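Local coordinates for L-Ala-D/L-Glu epimerase, a muconate lactonizing enzyme (PDB 3FCP), which belongs to the enolase superfamily as a muconate lactonizing enzyme relative and holds a magnesium ion in its barrel domain, at residues Ala5-Thr19 with Cys32-Asp44. Sequence-based numbering, arbitrary orientation.
Sequences ATVEQIESWIVDVPT and CQSLVIVRLTRSD
Strands 7-17 and 33-42 pair antiparallel, with paired backbone hydrogen bonds running from Gln9-Thr41 to Val17-Gln33. A classic beta bulge interrupts the register near one end. There Thr41 O accepts from both Glu8 N (2.8 Å) and Gln9 N (3.1 Å). Past the bulge, Ser43 OG takes a nearly straight bond from Thr6 N.

Glu11 and Arg39 run alongside each other and form a salt bridge. Arg39 presents NE and NH2 to the carboxylate, one to each oxygen: NE reaches Glu11 OE1 at 2.7 Å and NH2 reaches Glu11 OE2 at 2.9 Å. The two planes are 29° apart. CG of Arg39 is anti to the backbone N (chi1 179°), and a bend at chi3 brings the guanidinium round to Glu11. The edge of the Trp13 indole abuts one face of this guanidinium, with CH2 3.7 Å from Arg39 NE and the planes 82° apart. The two bonds and the indole probably hold the guanidinium in this rotation.

These are the first two strands of the three-stranded antiparallel sheet in the N-terminal capping domain of the enolase superfamily. Ile10, Val38 and Leu40 share the face turned to helix 65-80; Ile10 CG1 meets Leu40 CG at 3.9 Å. On the other face, Val15 CG2 meets Ile37 CG1 at 4.0 Å, and helix 364-370 packs on Trp13 and Val15. Toward the far end, Ser34 OG donates to Asp16 OD1 (2.6 Å), while Asp16 OD2 forms a salt bridge with Arg372.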
loop_
_atom_site.group_PDB
_atom_site.type_symbol
_atom_site.label_atom_id
_atom_site.label_comp_id
_atom_site.label_asym_id
_atom_site.label_seq_id
_atom_site.Cartn_x
_atom_site.Cartn_y
_atom_site.Cartn_z
ATOM N N ALA A 5 14.200 5.675 -50.165
ATOM C CA ALA A 5 14.296 4.459 -50.955
ATOM C C ALA A 5 13.392 3.421 -50.317
ATOM O O ALA A 5 12.915 3.609 -49.195
ATOM C CB ALA A 5 15.748 3.953 -50.972
ATOM N N THR A 6 13.137 2.334 -51.027
ATOM C CA THR A 6 12.310 1.283 -50.464
ATOM C C THR A 6 13.203 0.066 -50.262
ATOM O O THR A 6 14.260 -0.044 -50.887
ATOM C CB THR A 6 11.143 0.914 -51.403
ATOM O OG1 THR A 6 11.665 0.451 -52.651
ATOM C CG2 THR A 6 10.256 2.123 -51.652
ATOM N N VAL A 7 12.807 -0.840 -49.375
ATOM C CA VAL A 7 13.613 -2.035 -49.178
ATOM C C VAL A 7 13.306 -2.983 -50.337
ATOM O O VAL A 7 12.152 -3.351 -50.576
ATOM C CB VAL A 7 13.348 -2.700 -47.777
ATOM C CG1 VAL A 7 12.137 -2.088 -47.122
ATOM C CG2 VAL A 7 13.206 -4.208 -47.907
ATOM N N GLU A 8 14.343 -3.341 -51.086
ATOM C CA GLU A 8 14.164 -4.226 -52.225
ATOM C C GLU A 8 14.446 -5.669 -51.891
ATOM O O GLU A 8 13.782 -6.570 -52.397
ATOM C CB GLU A 8 15.048 -3.785 -53.395
ATOM C CG GLU A 8 14.434 -2.653 -54.189
ATOM C CD GLU A 8 14.941 -2.585 -55.621
ATOM O OE1 GLU A 8 14.235 -1.976 -56.457
ATOM O OE2 GLU A 8 16.033 -3.130 -55.909
ATOM N N GLN A 9 15.427 -5.897 -51.031
ATOM C CA GLN A 9 15.750 -7.258 -50.659
ATOM C C GLN A 9 16.325 -7.362 -49.254
ATOM O O GLN A 9 16.925 -6.418 -48.737
ATOM C CB GLN A 9 16.738 -7.863 -51.662
ATOM C CG GLN A 9 16.936 -9.355 -51.462
ATOM C CD GLN A 9 15.639 -10.137 -51.639
ATOM O OE1 GLN A 9 15.226 -10.432 -52.766
ATOM N NE2 GLN A 9 14.979 -10.458 -50.526
ATOM N N ILE A 10 16.119 -8.524 -48.649
ATOM C CA ILE A 10 16.618 -8.823 -47.320
ATOM C C ILE A 10 17.179 -10.240 -47.368
ATOM O O ILE A 10 16.481 -11.185 -47.736
ATOM C CB ILE A 10 15.492 -8.741 -46.245
ATOM C CG1 ILE A 10 15.024 -7.292 -46.084
ATOM C CG2 ILE A 10 16.004 -9.268 -44.913
ATOM C CD1 ILE A 10 13.868 -7.105 -45.099
ATOM N N GLU A 11 18.451 -10.372 -47.022
ATOM C CA GLU A 11 19.128 -11.664 -47.006
ATOM C C GLU A 11 19.574 -11.905 -45.569
ATOM O O GLU A 11 19.745 -10.957 -44.809
ATOM C CB GLU A 11 20.381 -11.625 -47.884
ATOM C CG GLU A 11 20.169 -11.299 -49.352
ATOM C CD GLU A 11 21.468 -10.880 -50.025
ATOM O OE1 GLU A 11 21.834 -9.688 -49.928
ATOM O OE2 GLU A 11 22.134 -11.748 -50.635
ATOM N N SER A 12 19.754 -13.166 -45.196
ATOM C CA SER A 12 20.227 -13.495 -43.860
ATOM C C SER A 12 20.919 -14.848 -43.901
ATOM O O SER A 12 20.580 -15.710 -44.711
ATOM C CB SER A 12 19.078 -13.501 -42.838
ATOM O OG SER A 12 18.170 -14.562 -43.056
ATOM N N TRP A 13 21.907 -15.015 -43.034
ATOM C CA TRP A 13 22.675 -16.249 -42.964
ATOM C C TRP A 13 22.976 -16.579 -41.517
ATOM O O TRP A 13 23.137 -15.676 -40.691
ATOM C CB TRP A 13 24.024 -16.084 -43.658
ATOM C CG TRP A 13 23.984 -15.557 -45.055
ATOM C CD1 TRP A 13 23.989 -16.288 -46.208
ATOM C CD2 TRP A 13 24.010 -14.182 -45.448
ATOM N NE1 TRP A 13 24.028 -15.449 -47.298
ATOM C CE2 TRP A 13 24.040 -14.151 -46.859
ATOM C CE3 TRP A 13 24.015 -12.970 -44.743
ATOM C CZ2 TRP A 13 24.077 -12.952 -47.584
ATOM C CZ3 TRP A 13 24.052 -11.776 -45.465
ATOM C CH2 TRP A 13 24.083 -11.778 -46.872
ATOM N N ILE A 14 23.048 -17.869 -41.210
ATOM C CA ILE A 14 23.422 -18.286 -39.874
ATOM C C ILE A 14 24.906 -18.539 -40.062
ATOM O O ILE A 14 25.303 -19.337 -40.908
ATOM C CB ILE A 14 22.735 -19.593 -39.434
ATOM C CG1 ILE A 14 21.231 -19.364 -39.252
ATOM C CG2 ILE A 14 23.363 -20.080 -38.136
ATOM C CD1 ILE A 14 20.460 -20.590 -38.773
ATOM N N VAL A 15 25.721 -17.835 -39.293
ATOM C CA VAL A 15 27.163 -17.963 -39.403
ATOM C C VAL A 15 27.756 -18.545 -38.134
ATOM O O VAL A 15 27.480 -18.062 -37.039
ATOM C CB VAL A 15 27.801 -16.591 -39.666
ATOM C CG1 VAL A 15 29.287 -16.741 -39.875
ATOM C CG2 VAL A 15 27.158 -15.952 -40.883
ATOM N N ASP A 16 28.560 -19.593 -38.287
ATOM C CA ASP A 16 29.209 -20.225 -37.147
ATOM C C ASP A 16 30.681 -19.854 -37.188
ATOM O O ASP A 16 31.432 -20.327 -38.046
ATOM C CB ASP A 16 29.043 -21.749 -37.197
ATOM C CG ASP A 16 27.594 -22.176 -37.100
ATOM O OD1 ASP A 16 26.875 -21.628 -36.240
ATOM O OD2 ASP A 16 27.171 -23.059 -37.872
ATOM N N VAL A 17 31.075 -18.983 -36.266
ATOM C CA VAL A 17 32.445 -18.514 -36.179
ATOM C C VAL A 17 33.129 -19.140 -34.979
ATOM O O VAL A 17 32.519 -19.307 -33.921
ATOM C CB VAL A 17 32.502 -16.975 -36.052
ATOM C CG1 VAL A 17 31.970 -16.334 -37.321
ATOM C CG2 VAL A 17 31.682 -16.516 -34.853
ATOM N N PRO A 18 34.413 -19.500 -35.131
ATOM C CA PRO A 18 35.192 -20.117 -34.055
ATOM C C PRO A 18 35.534 -19.154 -32.920
ATOM O O PRO A 18 35.811 -17.973 -33.144
ATOM C CB PRO A 18 36.433 -20.616 -34.785
ATOM C CG PRO A 18 36.639 -19.555 -35.814
ATOM C CD PRO A 18 35.236 -19.346 -36.346
ATOM N N THR A 19 35.510 -19.677 -31.701
ATOM C CA THR A 19 35.827 -18.901 -30.513
ATOM C C THR A 19 37.252 -19.229 -30.067
ATOM O O THR A 19 37.825 -20.237 -30.486
ATOM C CB THR A 19 34.880 -19.253 -29.366
ATOM O OG1 THR A 19 35.061 -20.631 -29.017
ATOM C CG2 THR A 19 33.432 -19.025 -29.779
ATOM N N CYS A 32 32.203 -22.810 -31.196
ATOM C CA CYS A 32 31.693 -21.841 -32.162
ATOM C C CYS A 32 30.579 -20.975 -31.585
ATOM O O CYS A 32 29.844 -21.398 -30.694
ATOM C CB CYS A 32 31.144 -22.553 -33.407
ATOM S SG CYS A 32 32.330 -23.536 -34.368
ATOM N N GLN A 33 30.473 -19.754 -32.095
ATOM C CA GLN A 33 29.421 -18.830 -31.693
ATOM C C GLN A 33 28.593 -18.649 -32.967
ATOM O O GLN A 33 29.146 -18.377 -34.036
ATOM C CB GLN A 33 30.013 -17.495 -31.234
ATOM C CG GLN A 33 29.004 -16.350 -31.111
ATOM C CD GLN A 33 27.889 -16.618 -30.109
ATOM O OE1 GLN A 33 27.143 -17.595 -30.231
ATOM N NE2 GLN A 33 27.762 -15.744 -29.123
ATOM N N SER A 34 27.280 -18.829 -32.864
ATOM C CA SER A 34 26.412 -18.705 -34.030
ATOM C C SER A 34 25.769 -17.333 -34.150
ATOM O O SER A 34 24.999 -16.918 -33.284
ATOM C CB SER A 34 25.325 -19.779 -33.987
ATOM O OG SER A 34 25.905 -21.066 -33.877
ATOM N N LEU A 35 26.084 -16.635 -35.237
ATOM C CA LEU A 35 25.537 -15.307 -35.473
ATOM C C LEU A 35 24.526 -15.331 -36.613
ATOM O O LEU A 35 24.707 -16.056 -37.594
ATOM C CB LEU A 35 26.651 -14.327 -35.865
ATOM C CG LEU A 35 28.011 -14.402 -35.162
ATOM C CD1 LEU A 35 28.976 -13.447 -35.847
ATOM C CD2 LEU A 35 27.865 -14.065 -33.690
ATOM N N VAL A 36 23.454 -14.558 -36.485
ATOM C CA VAL A 36 22.501 -14.457 -37.585
ATOM C C VAL A 36 22.773 -13.075 -38.172
ATOM O O VAL A 36 22.516 -12.048 -37.533
ATOM C CB VAL A 36 21.034 -14.547 -37.134
ATOM C CG1 VAL A 36 20.129 -14.394 -38.349
ATOM C CG2 VAL A 36 20.772 -15.897 -36.471
ATOM N N ILE A 37 23.328 -13.066 -39.378
ATOM C CA ILE A 37 23.688 -11.842 -40.064
ATOM C C ILE A 37 22.660 -11.511 -41.132
ATOM O O ILE A 37 22.141 -12.398 -41.817
ATOM C CB ILE A 37 25.091 -11.986 -40.721
ATOM C CG1 ILE A 37 26.146 -12.243 -39.641
ATOM C CG2 ILE A 37 25.434 -10.744 -41.537
ATOM C CD1 ILE A 37 26.295 -11.126 -38.634
ATOM N N VAL A 38 22.367 -10.227 -41.269
ATOM C CA VAL A 38 21.406 -9.780 -42.258
ATOM C C VAL A 38 21.986 -8.684 -43.138
ATOM O O VAL A 38 22.792 -7.869 -42.689
ATOM C CB VAL A 38 20.114 -9.246 -41.576
ATOM C CG1 VAL A 38 20.471 -8.203 -40.534
ATOM C CG2 VAL A 38 19.183 -8.631 -42.612
ATOM N N ARG A 39 21.590 -8.696 -44.405
ATOM C CA ARG A 39 21.998 -7.661 -45.345
ATOM C C ARG A 39 20.708 -7.199 -46.001
ATOM O O ARG A 39 19.983 -7.989 -46.607
ATOM C CB ARG A 39 22.965 -8.182 -46.409
ATOM C CG ARG A 39 23.378 -7.090 -47.404
ATOM C CD ARG A 39 24.542 -7.524 -48.271
ATOM N NE ARG A 39 24.232 -8.728 -49.030
ATOM C CZ ARG A 39 25.145 -9.468 -49.652
ATOM N NH1 ARG A 39 26.423 -9.119 -49.602
ATOM N NH2 ARG A 39 24.781 -10.561 -50.311
ATOM N N LEU A 40 20.409 -5.916 -45.851
ATOM C CA LEU A 40 19.204 -5.346 -46.420
ATOM C C LEU A 40 19.597 -4.438 -47.573
ATOM O O LEU A 40 20.432 -3.548 -47.415
ATOM C CB LEU A 40 18.447 -4.564 -45.342
ATOM C CG LEU A 40 17.074 -3.982 -45.696
ATOM C CD1 LEU A 40 16.258 -3.798 -44.415
ATOM C CD2 LEU A 40 17.241 -2.662 -46.436
ATOM N N THR A 41 18.999 -4.677 -48.736
ATOM C CA THR A 41 19.298 -3.882 -49.915
ATOM C C THR A 41 18.146 -2.950 -50.243
ATOM O O THR A 41 16.991 -3.379 -50.309
ATOM C CB THR A 41 19.577 -4.784 -51.135
ATOM O OG1 THR A 41 20.701 -5.626 -50.857
ATOM C CG2 THR A 41 19.883 -3.934 -52.365
ATOM N N ARG A 42 18.468 -1.675 -50.439
ATOM C CA ARG A 42 17.472 -0.662 -50.775
ATOM C C ARG A 42 17.393 -0.460 -52.287
ATOM O O ARG A 42 18.280 -0.888 -53.022
ATOM C CB ARG A 42 17.830 0.660 -50.101
ATOM C CG ARG A 42 17.670 0.641 -48.585
ATOM C CD ARG A 42 18.549 1.673 -47.902
ATOM N NE ARG A 42 18.466 3.003 -48.510
ATOM C CZ ARG A 42 18.167 4.114 -47.839
ATOM N NH1 ARG A 42 17.904 4.064 -46.535
ATOM N NH2 ARG A 42 18.172 5.284 -48.456
ATOM N N SER A 43 16.333 0.201 -52.744
ATOM C CA SER A 43 16.146 0.462 -54.165
ATOM C C SER A 43 17.176 1.451 -54.716
ATOM O O SER A 43 17.330 1.573 -55.933
ATOM C CB SER A 43 14.731 0.987 -54.430
ATOM O OG SER A 43 14.470 2.153 -53.673
ATOM N N ASP A 44 17.865 2.176 -53.837
ATOM C CA ASP A 44 18.886 3.114 -54.300
ATOM C C ASP A 44 20.256 2.430 -54.384
ATOM O O ASP A 44 21.263 3.062 -54.711
ATOM C CB ASP A 44 18.953 4.346 -53.387
ATOM C CG ASP A 44 19.202 3.998 -51.925
ATOM O OD1 ASP A 44 19.335 2.802 -51.599
ATOM O OD2 ASP A 44 19.261 4.937 -51.101
#